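Local coordinates for protein L-talarate/galactarate dehydratase (Salmonella typhimurium, PDB 2PP1) that dehydrates both L-talarate and galactarate to 5-keto-4-deoxy-D-glucarate in a magnesium-dependent reaction, and also epimerises L-talarate to galactarate, at residues A[55-60]-A[80-85]; A[170-175]-A[204-209]. All coordinates share one frame; numbering follows the deposited sequence.

Contact 1: residues A[55-60]-A[80-85]. With LLH ((2R,3S,4R)-2,3,4-trihydroxy-5-(hydroxyamino)-5-oxopentanoic acid), chain H.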
ATOM      1  N   LYS A  55     -19.329   9.754  31.450  1.00 32.14           N
ATOM      2  CA  LYS A  55     -20.596   9.173  31.889  1.00 33.36           C
ATOM      3  C   LYS A  55     -20.769   7.853  31.138  1.00 31.35           C
ATOM      4  O   LYS A  55     -20.134   7.627  30.109  1.00 30.86           O
ATOM      5  CB  LYS A  55     -21.763  10.106  31.532  1.00 37.70           C
ATOM      6  CG  LYS A  55     -21.665  11.527  32.092  1.00 43.14           C
ATOM      7  CD  LYS A  55     -22.224  11.640  33.507  1.00 48.47           C
ATOM      8  CE  LYS A  55     -21.423  10.818  34.514  1.00 53.62           C
ATOM      9  NZ  LYS A  55     -21.971  10.933  35.903  1.00 56.36           N
ATOM     10  N   PRO A  56     -21.624   6.957  31.645  1.00 30.62           N
ATOM     11  CA  PRO A  56     -21.821   5.679  30.949  1.00 29.71           C
ATOM     12  C   PRO A  56     -22.220   5.880  29.478  1.00 29.01           C
ATOM     13  O   PRO A  56     -22.868   6.860  29.131  1.00 26.27           O
ATOM     14  CB  PRO A  56     -22.932   5.013  31.760  1.00 30.15           C
ATOM     15  CG  PRO A  56     -22.666   5.521  33.162  1.00 30.35           C
ATOM     16  CD  PRO A  56     -22.365   6.990  32.921  1.00 30.24           C
ATOM     17  N   LEU A  57     -21.807   4.947  28.625  1.00 28.23           N
ATOM     18  CA  LEU A  57     -22.117   4.993  27.196  1.00 28.45           C
ATOM     19  C   LEU A  57     -23.512   4.383  26.985  1.00 28.00           C
ATOM     20  O   LEU A  57     -23.769   3.251  27.395  1.00 29.03           O
ATOM     21  CB  LEU A  57     -21.073   4.192  26.402  1.00 22.64           C
ATOM     22  CG  LEU A  57     -21.199   4.236  24.876  1.00 24.97           C
ATOM     23  CD1 LEU A  57     -20.897   5.654  24.368  1.00 22.74           C
ATOM     24  CD2 LEU A  57     -20.224   3.221  24.243  1.00 20.13           C
ATOM     25  N   THR A  58     -24.406   5.121  26.338  1.00 27.38           N
ATOM     26  CA  THR A  58     -25.766   4.622  26.129  1.00 28.66           C
ATOM     27  C   THR A  58     -26.151   4.448  24.669  1.00 28.61           C
ATOM     28  O   THR A  58     -27.235   3.937  24.359  1.00 29.43           O
ATOM     29  CB  THR A  58     -26.805   5.549  26.790  1.00 27.67           C
ATOM     30  OG1 THR A  58     -26.719   6.855  26.202  1.00 28.17           O
ATOM     31  CG2 THR A  58     -26.542   5.651  28.289  1.00 30.16           C
ATOM     32  N   GLU A  59     -25.279   4.874  23.769  1.00 27.45           N
ATOM     33  CA  GLU A  59     -25.565   4.731  22.348  1.00 28.04           C
ATOM     34  C   GLU A  59     -24.292   4.949  21.546  1.00 27.81           C
ATOM     35  O   GLU A  59     -23.285   5.428  22.080  1.00 27.03           O
ATOM     36  CB  GLU A  59     -26.620   5.751  21.918  1.00 28.97           C
ATOM     37  CG  GLU A  59     -26.072   7.160  21.786  1.00 31.78           C
ATOM     38  CD  GLU A  59     -27.139   8.176  21.419  1.00 33.34           C
ATOM     39  OE1 GLU A  59     -28.211   7.770  20.920  1.00 34.93           O
ATOM     40  OE2 GLU A  59     -26.896   9.385  21.615  1.00 34.37           O
ATOM     41  N   VAL A  60     -24.339   4.599  20.265  1.00 25.43           N
ATOM     42  CA  VAL A  60     -23.191   4.790  19.397  1.00 24.69           C
ATOM     43  C   VAL A  60     -23.619   5.480  18.118  1.00 25.15           C
ATOM     44  O   VAL A  60     -24.560   5.040  17.455  1.00 26.09           O
ATOM     45  CB  VAL A  60     -22.515   3.440  19.036  1.00 25.78           C
ATOM     46  CG1 VAL A  60     -21.313   3.686  18.126  1.00 21.30           C
ATOM     47  CG2 VAL A  60     -22.085   2.720  20.310  1.00 24.14           C
ATOM     48  N   TYR A  80     -17.870   6.152  13.146  1.00 25.17           N
ATOM     49  CA  TYR A  80     -18.748   6.185  14.294  1.00 23.51           C
ATOM     50  C   TYR A  80     -18.177   7.088  15.354  1.00 24.52           C
ATOM     51  O   TYR A  80     -17.073   7.613  15.220  1.00 23.75           O
ATOM     52  CB  TYR A  80     -18.853   4.779  14.894  1.00 22.22           C
ATOM     53  CG  TYR A  80     -17.567   4.374  15.608  1.00 23.46           C
ATOM     54  CD1 TYR A  80     -17.380   4.639  16.971  1.00 23.03           C
ATOM     55  CD2 TYR A  80     -16.496   3.817  14.897  1.00 21.38           C
ATOM     56  CE1 TYR A  80     -16.159   4.366  17.604  1.00 24.35           C
ATOM     57  CE2 TYR A  80     -15.272   3.539  15.520  1.00 20.81           C
ATOM     58  CZ  TYR A  80     -15.108   3.818  16.872  1.00 24.33           C
ATOM     59  OH  TYR A  80     -13.898   3.568  17.491  1.00 22.49           O
ATOM     60  N   SER A  81     -18.942   7.242  16.424  1.00 25.61           N
ATOM     61  CA  SER A  81     -18.494   8.027  17.555  1.00 28.00           C
ATOM     62  C   SER A  81     -19.135   7.486  18.817  1.00 28.14           C
ATOM     63  O   SER A  81     -20.344   7.241  18.850  1.00 27.57           O
ATOM     64  CB  SER A  81     -18.858   9.506  17.389  1.00 27.49           C
ATOM     65  OG  SER A  81     -18.399  10.238  18.517  1.00 25.55           O
ATOM     66  N   LYS A  82     -18.314   7.257  19.839  1.00 27.53           N
ATOM     67  CA  LYS A  82     -18.814   6.794  21.122  1.00 26.95           C
ATOM     68  C   LYS A  82     -18.748   8.061  21.957  1.00 27.74           C
ATOM     69  O   LYS A  82     -17.658   8.521  22.321  1.00 28.70           O
ATOM     70  CB  LYS A  82     -17.921   5.685  21.696  1.00 27.03           C
ATOM     71  CG  LYS A  82     -17.984   4.387  20.890  1.00 26.36           C
ATOM     72  CD  LYS A  82     -17.217   3.242  21.562  1.00 26.64           C
ATOM     73  CE  LYS A  82     -17.237   1.974  20.694  1.00 26.50           C
ATOM     74  NZ  LYS A  82     -16.534   0.806  21.305  1.00 22.47           N
ATOM     75  N   ARG A  83     -19.930   8.623  22.216  1.00 27.74           N
ATOM     76  CA  ARG A  83     -20.124   9.878  22.944  1.00 27.59           C
ATOM     77  C   ARG A  83     -20.055  10.997  21.905  1.00 28.88           C
ATOM     78  O   ARG A  83     -20.115  10.718  20.706  1.00 30.27           O
ATOM     79  CB  ARG A  83     -19.092  10.062  24.068  1.00 27.34           C
ATOM     80  CG  ARG A  83     -19.259   9.022  25.180  1.00 26.69           C
ATOM     81  CD  ARG A  83     -18.387   9.280  26.389  1.00 27.57           C
ATOM     82  NE  ARG A  83     -18.610   8.259  27.420  1.00 26.93           N
ATOM     83  CZ  ARG A  83     -18.104   7.026  27.383  1.00 28.94           C
ATOM     84  NH1 ARG A  83     -17.335   6.648  26.366  1.00 28.02           N
ATOM     85  NH2 ARG A  83     -18.370   6.164  28.359  1.00 28.23           N
ATOM     86  N   ALA A  84     -19.928  12.247  22.335  1.00 29.52           N
ATOM     87  CA  ALA A  84     -19.931  13.365  21.389  1.00 29.48           C
ATOM     88  C   ALA A  84     -18.943  13.272  20.228  1.00 30.08           C
ATOM     89  O   ALA A  84     -17.766  12.950  20.421  1.00 30.19           O
ATOM     90  CB  ALA A  84     -19.728  14.668  22.133  1.00 30.66           C
ATOM     91  N   GLY A  85     -19.440  13.563  19.024  1.00 29.50           N
ATOM     92  CA  GLY A  85     -18.606  13.533  17.838  1.00 28.79           C
ATOM     93  C   GLY A  85     -19.381  13.202  16.580  1.00 28.85           C
ATOM     94  O   GLY A  85     -19.036  13.653  15.483  1.00 30.08           O
TER
HETATM   95  O5A LLH H 801     -17.166   2.383  26.728  1.00 35.94           O
HETATM   96  C5  LLH H 801     -16.385   2.853  25.866  1.00 32.86           C
HETATM   97  O5B LLH H 801     -15.897   4.016  25.887  1.00 31.94           O
HETATM   98  C4  LLH H 801     -15.982   1.955  24.688  1.00 32.40           C
HETATM   99  O4  LLH H 801     -16.819   0.802  24.619  1.00 29.04           O
HETATM  100  C3  LLH H 801     -14.508   1.563  24.835  1.00 31.42           C
HETATM  101  O3  LLH H 801     -14.293   0.926  26.109  1.00 35.58           O
HETATM  102  C2  LLH H 801     -14.030   0.599  23.720  1.00 32.95           C
HETATM  103  O2  LLH H 801     -14.053   1.375  22.517  1.00 34.45           O
HETATM  104  C1  LLH H 801     -12.621   0.003  23.926  1.00 32.17           C
HETATM  105  O1  LLH H 801     -11.702   0.658  24.397  1.00 33.58           O
HETATM  106  N   LLH H 801     -12.472  -1.292  23.574  1.00 36.77           N
HETATM  107  ON  LLH H 801     -11.236  -1.863  23.304  1.00 33.54           O
HETATM  108  O   HOH W   1     -22.584   8.010  22.466  1.00 37.12           O
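In the N-terminal capping domain of this enolase-superfamily enzyme, the open end of the beta hairpin formed by strands 57-69 and 74-81 carries substrate-binding residues, and here Arg-83 reaches across from one arm to Lys-55 on the other. Its guanidinium grips the carbonyl of Lys-55 side-on: NH2 donates to Lys-55 O at 2.9 Å and NE to the same oxygen at 3.2 Å, the acceptor lying almost in the guanidinium plane. This double hold fixes the rotation of the group and turns the remaining nitrogen, Arg-83 NH1, to the carboxylate of the bound hydroxamate LLH, where it meets O5B at 3.0 Å in a fairly straight bond (165°). Leu-57 packs against the arginine: its CG stands anti to the backbone N (chi1 -175°), which brings CD1 against Arg-83 CG at 3.8 Å and over one face of the guanidinium, toward its rim. The other branch, CD2, packs beside the aliphatic chain of Lys-82. That chain, extended beyond CG, carries NZ to the hydroxyl O2 of LLH, with a weak bond to O4, and Phe-329 and Phe-350 add cation-pi contacts. Nearer the paired strands, Val-60 CG1 lies 4.2 Å from Tyr-80 CB; the hydroxyl of Tyr-80 is hydrogen-bonded to Asp-301, thought to raise the basicity of the active-site His-328. Between the diverging arms, a water accepts from Arg-83 N and donates to Glu-59 O, at 2.7 Å from each of these two atoms.

Contact 2: residues A[170-175]-A[204-209]. With LLH ((2R,3S,4R)-2,3,4-trihydroxy-5-(hydroxyamino)-5-oxopentanoic acid), chain H.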
ATOM      1  N   GLY A 170     -16.662  -7.984  29.197  1.00 26.49           N
ATOM      2  CA  GLY A 170     -15.736  -7.759  30.301  1.00 28.41           C
ATOM      3  C   GLY A 170     -15.671  -6.338  30.828  1.00 29.66           C
ATOM      4  O   GLY A 170     -14.640  -5.911  31.345  1.00 30.17           O
ATOM      5  N   PHE A 171     -16.776  -5.605  30.717  1.00 31.08           N
ATOM      6  CA  PHE A 171     -16.826  -4.220  31.181  1.00 30.81           C
ATOM      7  C   PHE A 171     -16.992  -4.073  32.692  1.00 31.98           C
ATOM      8  O   PHE A 171     -17.480  -4.976  33.372  1.00 33.41           O
ATOM      9  CB  PHE A 171     -17.924  -3.471  30.430  1.00 30.12           C
ATOM     10  CG  PHE A 171     -17.478  -2.941  29.090  1.00 28.19           C
ATOM     11  CD1 PHE A 171     -16.985  -1.640  28.970  1.00 28.09           C
ATOM     12  CD2 PHE A 171     -17.516  -3.746  27.957  1.00 26.83           C
ATOM     13  CE1 PHE A 171     -16.542  -1.151  27.741  1.00 26.51           C
ATOM     14  CE2 PHE A 171     -17.070  -3.265  26.716  1.00 28.36           C
ATOM     15  CZ  PHE A 171     -16.584  -1.966  26.610  1.00 27.17           C
ATOM     16  N   LEU A 172     -16.579  -2.921  33.210  1.00 33.18           N
ATOM     17  CA  LEU A 172     -16.620  -2.653  34.640  1.00 32.77           C
ATOM     18  C   LEU A 172     -17.977  -2.427  35.295  1.00 34.06           C
ATOM     19  O   LEU A 172     -18.069  -2.416  36.523  1.00 33.30           O
ATOM     20  CB  LEU A 172     -15.684  -1.489  34.971  1.00 32.52           C
ATOM     21  CG  LEU A 172     -14.207  -1.891  34.990  1.00 30.30           C
ATOM     22  CD1 LEU A 172     -13.321  -0.663  34.956  1.00 27.59           C
ATOM     23  CD2 LEU A 172     -13.938  -2.744  36.232  1.00 30.16           C
ATOM     24  N   HIS A 173     -19.026  -2.244  34.501  1.00 33.49           N
ATOM     25  CA  HIS A 173     -20.357  -2.066  35.077  1.00 33.94           C
ATOM     26  C   HIS A 173     -20.950  -3.460  35.329  1.00 33.62           C
ATOM     27  O   HIS A 173     -22.013  -3.607  35.927  1.00 33.70           O
ATOM     28  CB  HIS A 173     -21.251  -1.278  34.116  1.00 34.78           C
ATOM     29  CG  HIS A 173     -21.465  -1.953  32.797  1.00 35.68           C
ATOM     30  ND1 HIS A 173     -22.462  -2.883  32.588  1.00 36.78           N
ATOM     31  CD2 HIS A 173     -20.811  -1.833  31.619  1.00 34.25           C
ATOM     32  CE1 HIS A 173     -22.415  -3.303  31.336  1.00 36.20           C
ATOM     33  NE2 HIS A 173     -21.421  -2.682  30.727  1.00 36.03           N
ATOM     34  N   THR A 174     -20.236  -4.482  34.874  1.00 33.31           N
ATOM     35  CA  THR A 174     -20.674  -5.868  35.014  1.00 33.26           C
ATOM     36  C   THR A 174     -20.104  -6.555  36.258  1.00 34.78           C
ATOM     37  O   THR A 174     -18.886  -6.624  36.434  1.00 34.70           O
ATOM     38  CB  THR A 174     -20.246  -6.683  33.786  1.00 32.66           C
ATOM     39  OG1 THR A 174     -20.697  -6.021  32.594  1.00 31.99           O
ATOM     40  CG2 THR A 174     -20.814  -8.098  33.858  1.00 29.82           C
ATOM     41  N   PRO A 175     -20.979  -7.080  37.136  1.00 35.34           N
ATOM     42  CA  PRO A 175     -20.528  -7.762  38.353  1.00 36.02           C
ATOM     43  C   PRO A 175     -19.676  -8.973  37.985  1.00 36.38           C
ATOM     44  O   PRO A 175     -19.932  -9.623  36.973  1.00 37.84           O
ATOM     45  CB  PRO A 175     -21.836  -8.163  39.027  1.00 37.28           C
ATOM     46  CG  PRO A 175     -22.782  -7.077  38.589  1.00 36.63           C
ATOM     47  CD  PRO A 175     -22.447  -6.956  37.123  1.00 36.26           C
ATOM     48  N   ALA A 204      -7.112  -3.344  43.868  1.00 34.85           N
ATOM     49  CA  ALA A 204      -7.294  -4.675  44.421  1.00 35.52           C
ATOM     50  C   ALA A 204      -8.492  -5.388  43.796  1.00 34.54           C
ATOM     51  O   ALA A 204      -8.447  -6.589  43.558  1.00 34.76           O
ATOM     52  CB  ALA A 204      -7.470  -4.590  45.938  1.00 35.85           C
ATOM     53  N   GLU A 205      -9.565  -4.651  43.544  1.00 34.10           N
ATOM     54  CA  GLU A 205     -10.753  -5.249  42.955  1.00 34.83           C
ATOM     55  C   GLU A 205     -10.466  -5.761  41.545  1.00 33.66           C
ATOM     56  O   GLU A 205     -10.960  -6.821  41.161  1.00 35.00           O
ATOM     57  CB  GLU A 205     -11.905  -4.243  42.936  1.00 35.99           C
ATOM     58  CG  GLU A 205     -13.250  -4.846  42.545  1.00 39.94           C
ATOM     59  CD  GLU A 205     -13.565  -6.130  43.303  1.00 42.65           C
ATOM     60  OE1 GLU A 205     -13.279  -6.200  44.519  1.00 43.07           O
ATOM     61  OE2 GLU A 205     -14.110  -7.070  42.686  1.00 44.38           O
ATOM     62  N   ASP A 206      -9.668  -5.020  40.780  1.00 31.69           N
ATOM     63  CA  ASP A 206      -9.324  -5.449  39.426  1.00 32.59           C
ATOM     64  C   ASP A 206      -8.514  -6.739  39.503  1.00 32.82           C
ATOM     65  O   ASP A 206      -8.724  -7.664  38.717  1.00 32.75           O
ATOM     66  CB  ASP A 206      -8.510  -4.380  38.677  1.00 31.22           C
ATOM     67  CG  ASP A 206      -9.383  -3.275  38.087  1.00 31.23           C
ATOM     68  OD1 ASP A 206     -10.595  -3.502  37.896  1.00 29.24           O
ATOM     69  OD2 ASP A 206      -8.856  -2.180  37.793  1.00 32.72           O
ATOM     70  N   ILE A 207      -7.588  -6.799  40.453  1.00 32.16           N
ATOM     71  CA  ILE A 207      -6.767  -7.990  40.612  1.00 33.58           C
ATOM     72  C   ILE A 207      -7.651  -9.177  40.976  1.00 34.12           C
ATOM     73  O   ILE A 207      -7.422 -10.295  40.517  1.00 33.55           O
ATOM     74  CB  ILE A 207      -5.710  -7.799  41.712  1.00 33.58           C
ATOM     75  CG1 ILE A 207      -4.709  -6.728  41.276  1.00 34.05           C
ATOM     76  CG2 ILE A 207      -5.002  -9.120  41.997  1.00 32.98           C
ATOM     77  CD1 ILE A 207      -3.970  -7.071  39.992  1.00 33.99           C
ATOM     78  N   ARG A 208      -8.659  -8.921  41.805  1.00 33.86           N
ATOM     79  CA  ARG A 208      -9.583  -9.958  42.227  1.00 34.87           C
ATOM     80  C   ARG A 208     -10.341 -10.501  41.009  1.00 34.25           C
ATOM     81  O   ARG A 208     -10.395 -11.714  40.785  1.00 34.41           O
ATOM     82  CB  ARG A 208     -10.577  -9.380  43.234  1.00 35.65           C
ATOM     83  CG  ARG A 208     -11.580 -10.387  43.757  1.00 38.14           C
ATOM     84  CD  ARG A 208     -12.844  -9.692  44.240  1.00 40.06           C
ATOM     85  NE  ARG A 208     -13.915 -10.650  44.475  1.00 40.88           N
ATOM     86  CZ  ARG A 208     -15.193 -10.425  44.197  1.00 42.99           C
ATOM     87  NH1 ARG A 208     -15.556  -9.262  43.670  1.00 41.13           N
ATOM     88  NH2 ARG A 208     -16.105 -11.366  44.437  1.00 43.23           N
ATOM     89  N   ARG A 209     -10.916  -9.592  40.226  1.00 32.71           N
ATOM     90  CA  ARG A 209     -11.677  -9.966  39.037  1.00 31.44           C
ATOM     91  C   ARG A 209     -10.792 -10.686  38.027  1.00 30.87           C
ATOM     92  O   ARG A 209     -11.191 -11.701  37.456  1.00 29.99           O
ATOM     93  CB  ARG A 209     -12.298  -8.720  38.405  1.00 30.06           C
ATOM     94  CG  ARG A 209     -13.418  -8.101  39.247  1.00 30.12           C
ATOM     95  CD  ARG A 209     -13.695  -6.656  38.857  1.00 29.20           C
ATOM     96  NE  ARG A 209     -14.238  -6.487  37.509  1.00 30.25           N
ATOM     97  CZ  ARG A 209     -15.512  -6.684  37.178  1.00 30.10           C
ATOM     98  NH1 ARG A 209     -16.394  -7.071  38.094  1.00 31.63           N
ATOM     99  NH2 ARG A 209     -15.916  -6.452  35.940  1.00 31.65           N
TER
HETATM  100  O5A LLH H 801     -17.166   2.383  26.728  1.00 35.94           O
HETATM  101  C5  LLH H 801     -16.385   2.853  25.866  1.00 32.86           C
HETATM  102  O5B LLH H 801     -15.897   4.016  25.887  1.00 31.94           O
HETATM  103  C4  LLH H 801     -15.982   1.955  24.688  1.00 32.40           C
HETATM  104  O4  LLH H 801     -16.819   0.802  24.619  1.00 29.04           O
HETATM  105  C3  LLH H 801     -14.508   1.563  24.835  1.00 31.42           C
HETATM  106  O3  LLH H 801     -14.293   0.926  26.109  1.00 35.58           O
HETATM  107  C2  LLH H 801     -14.030   0.599  23.720  1.00 32.95           C
HETATM  108  O2  LLH H 801     -14.053   1.375  22.517  1.00 34.45           O
HETATM  109  C1  LLH H 801     -12.621   0.003  23.926  1.00 32.17           C
HETATM  110  O1  LLH H 801     -11.702   0.658  24.397  1.00 33.58           O
HETATM  111  N   LLH H 801     -12.472  -1.292  23.574  1.00 36.77           N
HETATM  112  ON  LLH H 801     -11.236  -1.863  23.304  1.00 33.54           O
HETATM  113  O   HOH W   2     -14.191  -5.454  34.051  1.00 27.26           O
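Arg-209 leaves its helix with CG anti to the carbonyl carbon (chi1 -69°) and bends at chi3 (66°), a course that carries its guanidinium to the loop 170-175 and sets the outer edge of the group against the carbonyl of Thr-174. The grip is end-on: NH1 and NH2 each donate to Thr-174 O at 3.0 Å, with the oxygen close to the guanidinium plane. Because both bonds converge on one atom, neither is straight, and the N-H...O angles are about 144°. Arg-209 NH2 has a further partner in a water at 2.7 Å that also lies within hydrogen-bonding distance of Gly-170 O and probably donates to it, so the arginine reaches Thr-174 directly and Gly-170 through water. Between these two residues the chain makes a type I beta turn from Phe-171 to Thr-174, closed by the bond from Thr-174 N to Phe-171 O.

Leu-172, within that turn, completes the contact with CD2. This methyl lies 4.0 Å from Arg-209 NE and 3.8 Å from Asp-206 OD1, the leucine crossing the aspartate at about a right angle. The carboxylate of Asp-206 is engaged by its own surroundings, OD2 accepting from Gly-199 N and OD1 from Gln-200 NE2, so it meets the leucine while held to the loop that precedes its helix. The side chain of Phe-171 leaves the backbone on the side away from the helix, and its ring borders the bound ligand, CZ lying 3.4 Å from LLH O4, not far from the catalytic Lys-197. The arrangement belongs to the C-terminal barrel domain of the mandelate racemase/muconate lactonizing enzyme family: a loop leading into helix 176-188 is fastened by an arginine to the next helix, 203-217, while its inner side lines the substrate pocket.

Contact 1 comes first along the chain; the centres are about 22 Å apart and the nearest atoms about 6 Å, so the two do not touch. They share no sheet or helix: contact 1 lies at the open end of the hairpin 57-69/74-81 of the N-terminal sheet and in the loops running on from it, whereas contact 2 joins a loop to helix 203-217 of the barrel domain. What unites them is LLH, which contact 1 meets through charged hydrogen-bond donors and contact 2 through an aromatic ring. The substrate pocket is thus built where the two domains meet, as in other enolase-superfamily enzymes, where the barrel supplies catalytic residues and metal ligands and the capping domain contributes to specificity.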